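Local coordinates for protein beta chain (Acipenser persicus, PDB 6IYH) that probably carries oxygen reversibly on a bound haem, as the beta chain of a four-chain sturgeon haemoglobin, at residues Q25-L30 with H60-T65; T65-V70 with D107-V112. All blocks are in the same frame, centred on the assembly; numbering follows the deposited sequence.

How the interactions relate
From the N terminus, the chain runs through helix 4-14 and then helix 19-33, which carries residues 25-30. Interaction 1 closes the 29 intervening residues by bringing 60-65, on helix 57-75, back against it. Interaction 2 begins where that one ends: both use Thr-65, and 65-70 meets 107-112 of helix 100-117 after a further 36 residues. The two closures are therefore in series, neither nested nor crossed, and helix 57-75 is their common element. Their centres are about 8 Å apart. They also touch directly where helices 19-33 and 100-117 pack, Leu-30 N lying 3.6 Å from Cys-108 SG. Together they join three globin helices beside the haem.

Interaction 1. Residues Q25-L30 with H60-T65; sequences QALVRL and HAHGKT. With HEM (protoporphyrin IX containing Fe), chain D.
Leu-27 packs against His-62 and Gly-63 where the B and E helices of the globin fold, here 19-33 and 57-75, come close together beside the haem. The CA atoms of Leu-27 and Gly-63 are 5.4 Å apart, a close approach permitted by the missing side chain of the glycine, over whose CA the CB of Leu-27 lies. From there the leucine reaches on with CG anti to the backbone N (chi1 -174°), and its CD2 methyl settles 3.7 Å from Gly-63 N. The same methyl comes to the edge of the His-62 imidazole, near the ring plane, 3.7 Å from His-62 CD2. The two side chains cross at about a right angle, and no hydrogen bond joins the segments. The next residues of helix 19-33 turn to other partners: Val-28 packs on Val-59 of helix 57-75, while Arg-29 faces elsewhere and hydrogen-bonds another chain of the assembly. Leu-30 then reaches the haem itself, its CD2 standing 4.1 Å from the methyl carbon CMC.

On the opposing helix, His-62 occupies the place of the distal histidine of globins. Its ring meets the porphyrin by an edge, with CE1 3.4 Å from HEM CHA, and Phe-41 meets the ring as well. Leu-27 thus lies beside the imidazole at its CD2 edge, a second-shell position from which it probably limits the ring's movement. Further along, Thr-65 CG2 lies 4.0 Å from the haem methyl CMA. The iron carries a water as one of its ligands, and this water lies in the plane of the histidine ring. His-62 NE2 is hydrogen-bonded to it at 2.6 Å, and the water oxygen is 2.1 Å from HEM FE.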
loop_
_atom_site.group_PDB
_atom_site.type_symbol
_atom_site.label_atom_id
_atom_site.label_comp_id
_atom_site.label_asym_id
_atom_site.label_seq_id
_atom_site.Cartn_x
_atom_site.Cartn_y
_atom_site.Cartn_z
ATOM N N GLN B 25 -9.860 -15.023 16.904
ATOM C CA GLN B 25 -10.178 -13.553 16.960
ATOM C C GLN B 25 -9.519 -12.792 15.826
ATOM O O GLN B 25 -10.181 -11.914 15.216
ATOM C CB GLN B 25 -9.834 -12.914 18.257
ATOM C CG GLN B 25 -10.689 -13.436 19.364
ATOM C CD GLN B 25 -10.320 -12.888 20.723
ATOM O OE1 GLN B 25 -9.877 -11.720 20.852
ATOM N NE2 GLN B 25 -10.672 -13.656 21.770
ATOM N N ALA B 26 -8.241 -13.098 15.539
ATOM C CA ALA B 26 -7.537 -12.450 14.505
ATOM C C ALA B 26 -8.127 -12.750 13.111
ATOM O O ALA B 26 -8.331 -11.780 12.286
ATOM C CB ALA B 26 -6.022 -12.835 14.517
ATOM N N LEU B 27 -8.456 -14.017 12.854
ATOM C CA LEU B 27 -9.023 -14.311 11.525
ATOM C C LEU B 27 -10.449 -13.756 11.384
ATOM O O LEU B 27 -10.841 -13.352 10.283
ATOM C CB LEU B 27 -9.028 -15.816 11.302
ATOM C CG LEU B 27 -9.447 -16.240 9.910
ATOM C CD1 LEU B 27 -8.646 -15.609 8.833
ATOM C CD2 LEU B 27 -9.331 -17.781 9.778
ATOM N N VAL B 28 -11.249 -13.770 12.468
ATOM C CA VAL B 28 -12.547 -13.163 12.450
ATOM C C VAL B 28 -12.459 -11.705 12.020
ATOM O O VAL B 28 -13.226 -11.239 11.148
ATOM C CB VAL B 28 -13.292 -13.278 13.789
ATOM C CG1 VAL B 28 -14.549 -12.470 13.777
ATOM C CG2 VAL B 28 -13.613 -14.744 14.024
ATOM N N ARG B 29 -11.556 -10.989 12.674
ATOM C CA ARG B 29 -11.332 -9.615 12.330
ATOM C C ARG B 29 -10.895 -9.438 10.919
ATOM O O ARG B 29 -11.410 -8.522 10.264
ATOM C CB ARG B 29 -10.413 -8.886 13.321
ATOM C CG ARG B 29 -11.079 -8.702 14.725
ATOM C CD ARG B 29 -10.070 -8.145 15.713
ATOM N NE ARG B 29 -10.668 -8.188 17.039
ATOM C CZ ARG B 29 -11.439 -7.213 17.525
ATOM N NH1 ARG B 29 -11.630 -6.069 16.860
ATOM N NH2 ARG B 29 -12.002 -7.374 18.700
ATOM N N LEU B 30 -10.002 -10.300 10.393
ATOM C CA LEU B 30 -9.600 -10.183 9.045
ATOM C C LEU B 30 -10.835 -10.248 8.125
ATOM O O LEU B 30 -11.035 -9.450 7.204
ATOM C CB LEU B 30 -8.583 -11.249 8.638
ATOM C CG LEU B 30 -8.169 -11.186 7.193
ATOM C CD1 LEU B 30 -7.265 -10.021 6.927
ATOM C CD2 LEU B 30 -7.555 -12.482 6.756
ATOM N N HIS B 60 -12.633 -20.691 13.248
ATOM C CA HIS B 60 -11.894 -20.906 14.469
ATOM C C HIS B 60 -10.742 -21.865 14.265
ATOM O O HIS B 60 -9.592 -21.588 14.716
ATOM C CB HIS B 60 -12.756 -21.411 15.576
ATOM C CG HIS B 60 -13.972 -20.574 15.829
ATOM N ND1 HIS B 60 -15.123 -21.114 16.365
ATOM C CD2 HIS B 60 -14.280 -19.298 15.506
ATOM C CE1 HIS B 60 -16.046 -20.171 16.451
ATOM N NE2 HIS B 60 -15.529 -19.042 15.992
ATOM N N ALA B 61 -10.980 -23.030 13.634
ATOM C CA ALA B 61 -9.906 -23.959 13.419
ATOM C C ALA B 61 -8.761 -23.399 12.573
ATOM O O ALA B 61 -7.535 -23.620 12.815
ATOM C CB ALA B 61 -10.461 -25.263 12.795
ATOM N N HIS B 62 -9.129 -22.672 11.539
ATOM C CA HIS B 62 -8.121 -22.098 10.677
ATOM C C HIS B 62 -7.290 -21.010 11.364
ATOM O O HIS B 62 -6.072 -20.924 11.202
ATOM C CB HIS B 62 -8.667 -21.546 9.340
ATOM C CG HIS B 62 -7.566 -21.229 8.410
ATOM N ND1 HIS B 62 -6.723 -22.220 7.934
ATOM C CD2 HIS B 62 -7.054 -20.037 7.971
ATOM C CE1 HIS B 62 -5.749 -21.658 7.252
ATOM N NE2 HIS B 62 -5.941 -20.340 7.225
ATOM N N GLY B 63 -7.969 -20.217 12.160
ATOM C CA GLY B 63 -7.284 -19.186 12.938
ATOM C C GLY B 63 -6.236 -19.847 13.865
ATOM O O GLY B 63 -5.121 -19.341 14.019
ATOM N N LYS B 64 -6.606 -20.948 14.489
ATOM C CA LYS B 64 -5.594 -21.689 15.286
ATOM C C LYS B 64 -4.421 -22.158 14.445
ATOM O O LYS B 64 -3.278 -22.063 14.842
ATOM C CB LYS B 64 -6.297 -22.867 15.979
ATOM C CG LYS B 64 -5.441 -23.658 16.948
ATOM C CD LYS B 64 -6.160 -24.920 17.448
ATOM C CE LYS B 64 -5.263 -25.559 18.495
ATOM N NZ LYS B 64 -5.950 -26.600 19.316
ATOM N N THR B 65 -4.686 -22.714 13.281
ATOM C CA THR B 65 -3.601 -23.137 12.358
ATOM C C THR B 65 -2.630 -21.982 12.060
ATOM O O THR B 65 -1.405 -22.156 12.066
ATOM C CB THR B 65 -4.228 -23.760 11.086
ATOM O OG1 THR B 65 -5.001 -24.941 11.436
ATOM C CG2 THR B 65 -3.194 -24.099 10.023
HETATM C CHA HEM D . -3.651 -21.757 4.570
HETATM C CHB HEM D . -0.496 -19.544 7.434
HETATM C CHC HEM D . -2.224 -15.274 5.894
HETATM C CHD HEM D . -5.266 -17.542 2.918
HETATM C C1A HEM D . -2.629 -21.478 5.448
HETATM C C2A HEM D . -1.966 -22.496 6.200
HETATM C C3A HEM D . -1.112 -21.891 7.007
HETATM C C4A HEM D . -1.239 -20.490 6.809
HETATM C CMA HEM D . -0.165 -22.567 8.001
HETATM C CAA HEM D . -2.151 -24.000 6.102
HETATM C CBA HEM D . -1.110 -24.564 5.139
HETATM C CGA HEM D . -1.166 -26.076 4.972
HETATM O O1A HEM D . -2.139 -26.644 4.435
HETATM O O2A HEM D . -0.218 -26.785 5.355
HETATM C C1B HEM D . -0.697 -18.157 7.276
HETATM C C2B HEM D . 0.057 -17.144 7.963
HETATM C C3B HEM D . -0.494 -15.957 7.577
HETATM C C4B HEM D . -1.483 -16.254 6.550
HETATM C CMB HEM D . 1.147 -17.283 9.040
HETATM C CAB HEM D . -0.189 -14.558 7.947
HETATM C CBB HEM D . 0.522 -14.218 9.037
HETATM C C1C HEM D . -3.249 -15.465 4.998
HETATM C C2C HEM D . -4.046 -14.466 4.323
HETATM C C3C HEM D . -4.907 -15.130 3.461
HETATM C C4C HEM D . -4.580 -16.555 3.548
HETATM C CMC HEM D . -3.988 -13.037 4.733
HETATM C CAC HEM D . -6.006 -14.622 2.602
HETATM C CBC HEM D . -6.414 -13.348 2.700
HETATM C C1D HEM D . -5.087 -18.906 3.212
HETATM C C2D HEM D . -5.929 -19.918 2.599
HETATM C C3D HEM D . -5.470 -21.111 3.002
HETATM C C4D HEM D . -4.377 -20.759 3.910
HETATM C CMD HEM D . -7.044 -19.673 1.578
HETATM C CAD HEM D . -6.016 -22.495 2.682
HETATM C CBD HEM D . -7.261 -22.636 3.606
HETATM C CGD HEM D . -8.025 -23.949 3.539
HETATM O O1D HEM D . -7.729 -24.909 4.273
HETATM O O2D HEM D . -9.009 -24.029 2.807
HETATM N NA HEM D . -2.182 -20.285 5.833
HETATM N NB HEM D . -1.542 -17.589 6.386
HETATM N NC HEM D . -3.586 -16.697 4.454
HETATM N ND HEM D . -4.105 -19.397 4.007
HETATM FE FE HEM D . -2.845 -18.529 5.127
HETATM O O HOH W 1 -4.315 -18.347 6.589
#

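Interaction 2. Residues T65-V70 with D107-V112. With HEM (protoporphyrin IX containing Fe), chain D; PGO (S-1,2-propanediol), chain E.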
loop_
_atom_site.group_PDB
_atom_site.type_symbol
_atom_site.label_atom_id
_atom_site.label_comp_id
_atom_site.label_asym_id
_atom_site.label_seq_id
_atom_site.Cartn_x
_atom_site.Cartn_y
_atom_site.Cartn_z
ATOM N N THR B 65 -4.686 -22.714 13.281
ATOM C CA THR B 65 -3.601 -23.137 12.358
ATOM C C THR B 65 -2.630 -21.982 12.060
ATOM O O THR B 65 -1.405 -22.156 12.066
ATOM C CB THR B 65 -4.228 -23.760 11.086
ATOM O OG1 THR B 65 -5.001 -24.941 11.436
ATOM C CG2 THR B 65 -3.194 -24.099 10.023
ATOM N N VAL B 66 -3.177 -20.794 11.750
ATOM C CA VAL B 66 -2.356 -19.619 11.470
ATOM C C VAL B 66 -1.489 -19.254 12.691
ATOM O O VAL B 66 -0.307 -19.026 12.546
ATOM C CB VAL B 66 -3.222 -18.413 11.026
ATOM C CG1 VAL B 66 -2.347 -17.178 10.893
ATOM C CG2 VAL B 66 -3.905 -18.698 9.694
ATOM N N LEU B 67 -2.071 -19.245 13.887
ATOM C CA LEU B 67 -1.342 -18.860 15.065
ATOM C C LEU B 67 -0.249 -19.898 15.421
ATOM O O LEU B 67 0.821 -19.545 15.802
ATOM C CB LEU B 67 -2.269 -18.528 16.195
ATOM C CG LEU B 67 -2.566 -17.060 16.368
ATOM C CD1 LEU B 67 -1.309 -16.421 16.977
ATOM C CD2 LEU B 67 -2.939 -16.394 15.036
ATOM N N ASP B 68 -0.520 -21.162 15.179
ATOM C CA ASP B 68 0.547 -22.211 15.269
ATOM C C ASP B 68 1.708 -21.979 14.366
ATOM O O ASP B 68 2.846 -22.128 14.799
ATOM C CB ASP B 68 -0.043 -23.604 15.076
ATOM C CG ASP B 68 -0.871 -24.027 16.255
ATOM O OD1 ASP B 68 -0.835 -23.308 17.254
ATOM O OD2 ASP B 68 -1.555 -25.086 16.176
ATOM N N SER B 69 1.451 -21.466 13.148
ATOM C CA SER B 69 2.477 -21.072 12.195
ATOM C C SER B 69 3.231 -19.865 12.643
ATOM O O SER B 69 4.409 -19.775 12.443
ATOM C CB SER B 69 1.791 -20.823 10.844
ATOM O OG SER B 69 2.705 -20.544 9.854
ATOM N N VAL B 70 2.561 -18.927 13.300
ATOM C CA VAL B 70 3.283 -17.823 13.934
ATOM C C VAL B 70 4.235 -18.418 14.975
ATOM O O VAL B 70 5.397 -18.063 15.057
ATOM C CB VAL B 70 2.289 -16.845 14.587
ATOM C CG1 VAL B 70 3.065 -15.830 15.432
ATOM C CG2 VAL B 70 1.437 -16.066 13.557
ATOM N N ASP B 107 -2.008 -6.589 11.094
ATOM C CA ASP B 107 -2.675 -5.559 11.871
ATOM C C ASP B 107 -3.717 -6.135 12.789
ATOM O O ASP B 107 -3.869 -5.663 13.963
ATOM C CB ASP B 107 -3.342 -4.517 10.944
ATOM C CG ASP B 107 -2.335 -3.604 10.195
ATOM O OD1 ASP B 107 -1.140 -3.557 10.551
ATOM O OD2 ASP B 107 -2.868 -2.828 9.299
ATOM N N CYS B 108 -4.503 -7.121 12.316
ATOM C CA CYS B 108 -5.555 -7.696 13.126
ATOM C C CYS B 108 -4.908 -8.437 14.300
ATOM O O CYS B 108 -5.400 -8.371 15.405
ATOM C CB CYS B 108 -6.438 -8.669 12.388
ATOM S SG CYS B 108 -7.458 -7.862 11.101
ATOM N N LEU B 109 -3.777 -9.072 14.060
ATOM C CA LEU B 109 -3.091 -9.838 15.146
ATOM C C LEU B 109 -2.581 -8.910 16.219
ATOM O O LEU B 109 -2.831 -9.164 17.436
ATOM C CB LEU B 109 -1.970 -10.690 14.544
ATOM C CG LEU B 109 -1.124 -11.415 15.600
ATOM C CD1 LEU B 109 -1.948 -12.302 16.459
ATOM C CD2 LEU B 109 0.011 -12.189 14.934
ATOM N N SER B 110 -1.954 -7.794 15.824
ATOM C CA SER B 110 -1.503 -6.804 16.829
ATOM C C SER B 110 -2.650 -6.262 17.671
ATOM O O SER B 110 -2.554 -6.133 18.890
ATOM C CB SER B 110 -0.722 -5.671 16.168
ATOM O OG SER B 110 -0.180 -4.807 17.107
ATOM N N ILE B 111 -3.743 -5.896 17.003
ATOM C CA ILE B 111 -4.995 -5.495 17.670
ATOM C C ILE B 111 -5.499 -6.534 18.635
ATOM O O ILE B 111 -5.845 -6.203 19.733
ATOM C CB ILE B 111 -6.052 -5.033 16.629
ATOM C CG1 ILE B 111 -5.628 -3.721 16.010
ATOM C CG2 ILE B 111 -7.444 -4.922 17.159
ATOM C CD1 ILE B 111 -6.321 -3.243 14.717
ATOM N N VAL B 112 -5.569 -7.777 18.215
ATOM C CA VAL B 112 -6.000 -8.826 19.104
ATOM C C VAL B 112 -5.026 -8.963 20.339
ATOM O O VAL B 112 -5.519 -9.225 21.454
ATOM C CB VAL B 112 -6.178 -10.140 18.357
ATOM C CG1 VAL B 112 -6.408 -11.304 19.335
ATOM C CG2 VAL B 112 -7.355 -10.057 17.461
HETATM C CHA HEM D . -3.651 -21.757 4.570
HETATM C CHB HEM D . -0.496 -19.544 7.434
HETATM C CHC HEM D . -2.224 -15.274 5.894
HETATM C CHD HEM D . -5.266 -17.542 2.918
HETATM C C1A HEM D . -2.629 -21.478 5.448
HETATM C C2A HEM D . -1.966 -22.496 6.200
HETATM C C3A HEM D . -1.112 -21.891 7.007
HETATM C C4A HEM D . -1.239 -20.490 6.809
HETATM C CMA HEM D . -0.165 -22.567 8.001
HETATM C CAA HEM D . -2.151 -24.000 6.102
HETATM C CBA HEM D . -1.110 -24.564 5.139
HETATM C CGA HEM D . -1.166 -26.076 4.972
HETATM O O1A HEM D . -2.139 -26.644 4.435
HETATM O O2A HEM D . -0.218 -26.785 5.355
HETATM C C1B HEM D . -0.697 -18.157 7.276
HETATM C C2B HEM D . 0.057 -17.144 7.963
HETATM C C3B HEM D . -0.494 -15.957 7.577
HETATM C C4B HEM D . -1.483 -16.254 6.550
HETATM C CMB HEM D . 1.147 -17.283 9.040
HETATM C CAB HEM D . -0.189 -14.558 7.947
HETATM C CBB HEM D . 0.522 -14.218 9.037
HETATM C C1C HEM D . -3.249 -15.465 4.998
HETATM C C2C HEM D . -4.046 -14.466 4.323
HETATM C C3C HEM D . -4.907 -15.130 3.461
HETATM C C4C HEM D . -4.580 -16.555 3.548
HETATM C CMC HEM D . -3.988 -13.037 4.733
HETATM C CAC HEM D . -6.006 -14.622 2.602
HETATM C CBC HEM D . -6.414 -13.348 2.700
HETATM C C1D HEM D . -5.087 -18.906 3.212
HETATM C C2D HEM D . -5.929 -19.918 2.599
HETATM C C3D HEM D . -5.470 -21.111 3.002
HETATM C C4D HEM D . -4.377 -20.759 3.910
HETATM C CMD HEM D . -7.044 -19.673 1.578
HETATM C CAD HEM D . -6.016 -22.495 2.682
HETATM C CBD HEM D . -7.261 -22.636 3.606
HETATM C CGD HEM D . -8.025 -23.949 3.539
HETATM O O1D HEM D . -7.729 -24.909 4.273
HETATM O O2D HEM D . -9.009 -24.029 2.807
HETATM N NA HEM D . -2.182 -20.285 5.833
HETATM N NB HEM D . -1.542 -17.589 6.386
HETATM N NC HEM D . -3.586 -16.697 4.454
HETATM N ND HEM D . -4.105 -19.397 4.007
HETATM FE FE HEM D . -2.845 -18.529 5.127
HETATM C C1 PGO E . -0.555 -0.097 8.675
HETATM C C2 PGO E . 0.228 -1.030 9.625
HETATM C C3 PGO E . 1.585 -0.504 9.841
HETATM O O1 PGO E . -1.997 -0.255 8.753
HETATM O O2 PGO E . 0.552 -2.333 9.119
HETATM O O HOH W 1 -4.315 -18.347 6.589
#
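The E and G helices of the globin fold meet here through a small apolar contact in the protein interior, in which Leu-67 and Val-70 of helix 57-75 share one partner, Leu-109 of helix 100-117. The backbones stay well apart, with 9.2 Å between the CA atoms of Leu-67 and Leu-109, so side-chain methyls alone bridge the gap. Leu-109 extends with CG anti to its own N (chi1 175°) and offers each helical neighbour a different branch. Its CD1 methyl meets Leu-67 CD1 tip to tip at 4.2 Å, while Leu-109 CD2 approaches Val-70 CG2 more loosely at 4.4 Å. Leu-67, its chi1 of -97° away from a staggered value, directs CD1 at the leucine methyl.

Other residues of 65-70 turn to the haem, making the helix a wall of the pocket. Val-66 lays both methyls against pyrrole B, with CG1 3.8 Å from HEM C2B, and Ser-69 OG sits 3.7 Å from the methyl carbon HEM CMB.

At the start of the other segment, Asp-107 lies away from the apolar contact and holds a propanediol, probably from the crystallisation liquor. The diol donates from both hydroxyls: its O2 bonds Asp-107 OD1 at 2.5 Å and its O1 bonds Asp-107 OD2 at 2.8 Å. With an alanine here both acceptors vanish, and the diol is likely to lose this two-point hold and become free to turn or leave. Another chain of the assembly also packs on Asp-107.

Around the leucine pair the neighbouring helices close in: Trp-14 of helix 4-14 touches Leu-67 and Val-70, Val-22 of helix 19-33 touches Leu-109, and Phe-105, one turn before Leu-109 on helix 100-117, packs on Val-66 and Leu-67.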